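Local coordinates for protein 3-hydroxyacyl-CoA dehydrogenase (Archaeoglobus fulgidus, PDB 1ZEJ) that probably works as an NAD-dependent oxidoreductase of the 3-hydroxyacyl-CoA dehydrogenase family, a homodimer thought to oxidise hydroxyl groups of its substrates, at residues 57-61 / 62-66. Sequence-based numbering, arbitrary orientation.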
ATOM      1  N   GLU A  57      -7.860  34.059   6.749  1.00 35.91           N
ATOM      2  CA  GLU A  57      -8.943  34.257   5.783  1.00 36.31           C
ATOM      3  C   GLU A  57     -10.198  33.465   6.101  1.00 35.00           C
ATOM      4  O   GLU A  57     -11.272  33.828   5.606  1.00 34.95           O
ATOM      5  CB  GLU A  57      -8.542  33.847   4.365  1.00 37.42           C
ATOM      6  CG  GLU A  57      -7.049  33.972   4.004  1.00 42.56           C
ATOM      7  CD  GLU A  57      -6.247  32.778   4.491  1.00 45.47           C
ATOM      8  OE1 GLU A  57      -6.661  31.624   4.199  1.00 47.35           O
ATOM      9  OE2 GLU A  57      -5.221  33.027   5.175  1.00 46.85           O
ATOM     10  N   LEU A  58     -10.064  32.374   6.873  1.00 32.94           N
ATOM     11  CA  LEU A  58     -11.214  31.548   7.225  1.00 32.14           C
ATOM     12  C   LEU A  58     -11.916  31.988   8.507  1.00 31.92           C
ATOM     13  O   LEU A  58     -12.996  31.493   8.787  1.00 29.49           O
ATOM     14  CB  LEU A  58     -10.820  30.076   7.357  1.00 31.18           C
ATOM     15  CG  LEU A  58     -10.235  29.502   6.071  1.00 32.14           C
ATOM     16  CD1 LEU A  58      -9.741  28.118   6.274  1.00 32.33           C
ATOM     17  CD2 LEU A  58     -11.249  29.570   4.942  1.00 33.82           C
ATOM     18  N   LEU A  59     -11.323  32.918   9.259  1.00 32.07           N
ATOM     19  CA  LEU A  59     -11.830  33.219  10.594  1.00 32.51           C
ATOM     20  C   LEU A  59     -13.174  33.907  10.515  1.00 32.65           C
ATOM     21  O   LEU A  59     -13.972  33.789  11.441  1.00 33.01           O
ATOM     22  CB  LEU A  59     -10.836  34.042  11.426  1.00 33.20           C
ATOM     23  CG  LEU A  59      -9.663  33.284  12.066  1.00 34.71           C
ATOM     24  CD1 LEU A  59      -8.692  34.298  12.662  1.00 38.50           C
ATOM     25  CD2 LEU A  59     -10.125  32.265  13.120  1.00 37.88           C
ATOM     26  N   SER A  60     -13.452  34.565   9.388  1.00 31.61           N
ATOM     27  CA  SER A  60     -14.755  35.208   9.176  1.00 32.14           C
ATOM     28  C   SER A  60     -15.896  34.163   9.031  1.00 31.27           C
ATOM     29  O   SER A  60     -17.053  34.475   9.257  1.00 32.05           O
ATOM     30  CB  SER A  60     -14.693  36.159   7.957  1.00 32.61           C
ATOM     31  OG  SER A  60     -14.614  35.419   6.745  1.00 34.12           O
ATOM     32  N   LYS A  61     -15.570  32.918   8.723  1.00 30.35           N
ATOM     33  CA  LYS A  61     -16.594  31.877   8.551  1.00 30.94           C
ATOM     34  C   LYS A  61     -16.793  30.968   9.792  1.00 30.05           C
ATOM     35  O   LYS A  61     -17.652  30.100   9.778  1.00 30.66           O
ATOM     36  CB  LYS A  61     -16.241  31.007   7.344  1.00 31.49           C
ATOM     37  CG  LYS A  61     -16.095  31.789   6.008  1.00 37.07           C
ATOM     38  CD  LYS A  61     -17.336  31.600   5.134  1.00 41.37           C
ATOM     39  CE  LYS A  61     -17.162  30.461   4.094  1.00 44.13           C
ATOM     40  NZ  LYS A  61     -18.407  30.251   3.246  1.00 45.74           N
ATOM     41  N   ILE A  62     -15.997  31.150  10.847  1.00 29.50           N
ATOM     42  CA  ILE A  62     -15.995  30.244  12.013  1.00 29.09           C
ATOM     43  C   ILE A  62     -16.395  31.007  13.280  1.00 29.64           C
ATOM     44  O   ILE A  62     -15.775  32.032  13.572  1.00 29.56           O
ATOM     45  CB  ILE A  62     -14.609  29.567  12.209  1.00 29.29           C
ATOM     46  CG1 ILE A  62     -14.224  28.718  10.990  1.00 28.23           C
ATOM     47  CG2 ILE A  62     -14.635  28.613  13.424  1.00 29.34           C
ATOM     48  CD1 ILE A  62     -12.731  28.377  10.891  1.00 30.20           C
ATOM     49  N   GLU A  63     -17.423  30.524  13.997  1.00 29.51           N
ATOM     50  CA  GLU A  63     -17.801  31.053  15.312  1.00 29.69           C
ATOM     51  C   GLU A  63     -17.214  30.082  16.320  1.00 28.45           C
ATOM     52  O   GLU A  63     -17.320  28.868  16.139  1.00 28.70           O
ATOM     53  CB  GLU A  63     -19.314  31.166  15.481  1.00 29.76           C
ATOM     54  CG  GLU A  63     -19.763  31.448  16.946  1.00 31.16           C
ATOM     55  CD  GLU A  63     -21.277  31.633  17.089  1.00 33.20           C
ATOM     56  OE1 GLU A  63     -21.967  31.715  16.051  1.00 36.47           O
ATOM     57  OE2 GLU A  63     -21.757  31.715  18.240  1.00 33.60           O
ATOM     58  N   PHE A  64     -16.558  30.608  17.342  1.00 26.40           N
ATOM     59  CA  PHE A  64     -16.069  29.786  18.432  1.00 25.88           C
ATOM     60  C   PHE A  64     -17.030  29.936  19.615  1.00 25.92           C
ATOM     61  O   PHE A  64     -17.402  31.062  19.974  1.00 26.51           O
ATOM     62  CB  PHE A  64     -14.673  30.214  18.820  1.00 26.99           C
ATOM     63  CG  PHE A  64     -13.689  30.159  17.677  1.00 26.83           C
ATOM     64  CD1 PHE A  64     -13.592  31.215  16.778  1.00 31.30           C
ATOM     65  CD2 PHE A  64     -12.842  29.082  17.532  1.00 29.73           C
ATOM     66  CE1 PHE A  64     -12.700  31.167  15.711  1.00 30.03           C
ATOM     67  CE2 PHE A  64     -11.918  29.051  16.479  1.00 28.64           C
ATOM     68  CZ  PHE A  64     -11.878  30.096  15.582  1.00 28.44           C
ATOM     69  N   THR A  65     -17.405  28.831  20.245  1.00 24.70           N
ATOM     70  CA  THR A  65     -18.345  28.900  21.366  1.00 24.74           C
ATOM     71  C   THR A  65     -18.164  27.754  22.339  1.00 25.14           C
ATOM     72  O   THR A  65     -17.650  26.698  21.982  1.00 23.53           O
ATOM     73  CB  THR A  65     -19.779  28.849  20.807  1.00 25.17           C
ATOM     74  OG1 THR A  65     -20.732  28.948  21.858  1.00 27.57           O
ATOM     75  CG2 THR A  65     -20.040  27.580  20.038  1.00 24.46           C
ATOM     76  N   THR A  66     -18.674  27.936  23.553  1.00 25.16           N
ATOM     77  CA  THR A  66     -18.692  26.848  24.510  1.00 25.56           C
ATOM     78  C   THR A  66     -20.052  26.215  24.673  1.00 26.33           C
ATOM     79  O   THR A  66     -20.155  25.210  25.386  1.00 25.53           O
ATOM     80  CB  THR A  66     -18.251  27.330  25.905  1.00 26.10           C
ATOM     81  OG1 THR A  66     -19.048  28.466  26.299  1.00 24.68           O
ATOM     82  CG2 THR A  66     -16.790  27.767  25.879  1.00 27.36           C
TER
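Leu59 meets Phe64 where a turn of helical shape runs into a strand. CD2 of Leu59 reaches the edge of the phenyl ring, close to its plane, 3.7 Å from CZ of Phe64; a branched, apolar end suits an aromatic edge. With CG anti to its carbonyl carbon (chi1 -79°), Leu59 sends this end forward although its CB sets off away from the strand. CG2 of Ile62 lies above one face of the ring, displaced toward the rim. CD1 of Ile62 lies a loose 4.4 Å from CB of Leu58; a beta-branched residue suits this buried strand position, and Ile54 and Val37 also pack on it.

Strand 62-65 is an edge strand of the Rossmann-type NAD-binding domain, parallel to strand 36-40. The side chain of Phe64 is about 6 Å from that of Ala20 and about 8 Å from that of Asp41, both predicted to bind NAD(+).

In the backbone, Lys61 N donates to Leu58 O at 2.9 Å, and Ile62 N makes a weak but fairly straight bond to Leu59 O (3.4 Å, 166°). CB of Glu63 is directed away from the turn, and its OE1 forms a salt bridge with Lys70, whereas the long, bent chain of Lys61 lets its amine reach Lys34 O in a weak bond.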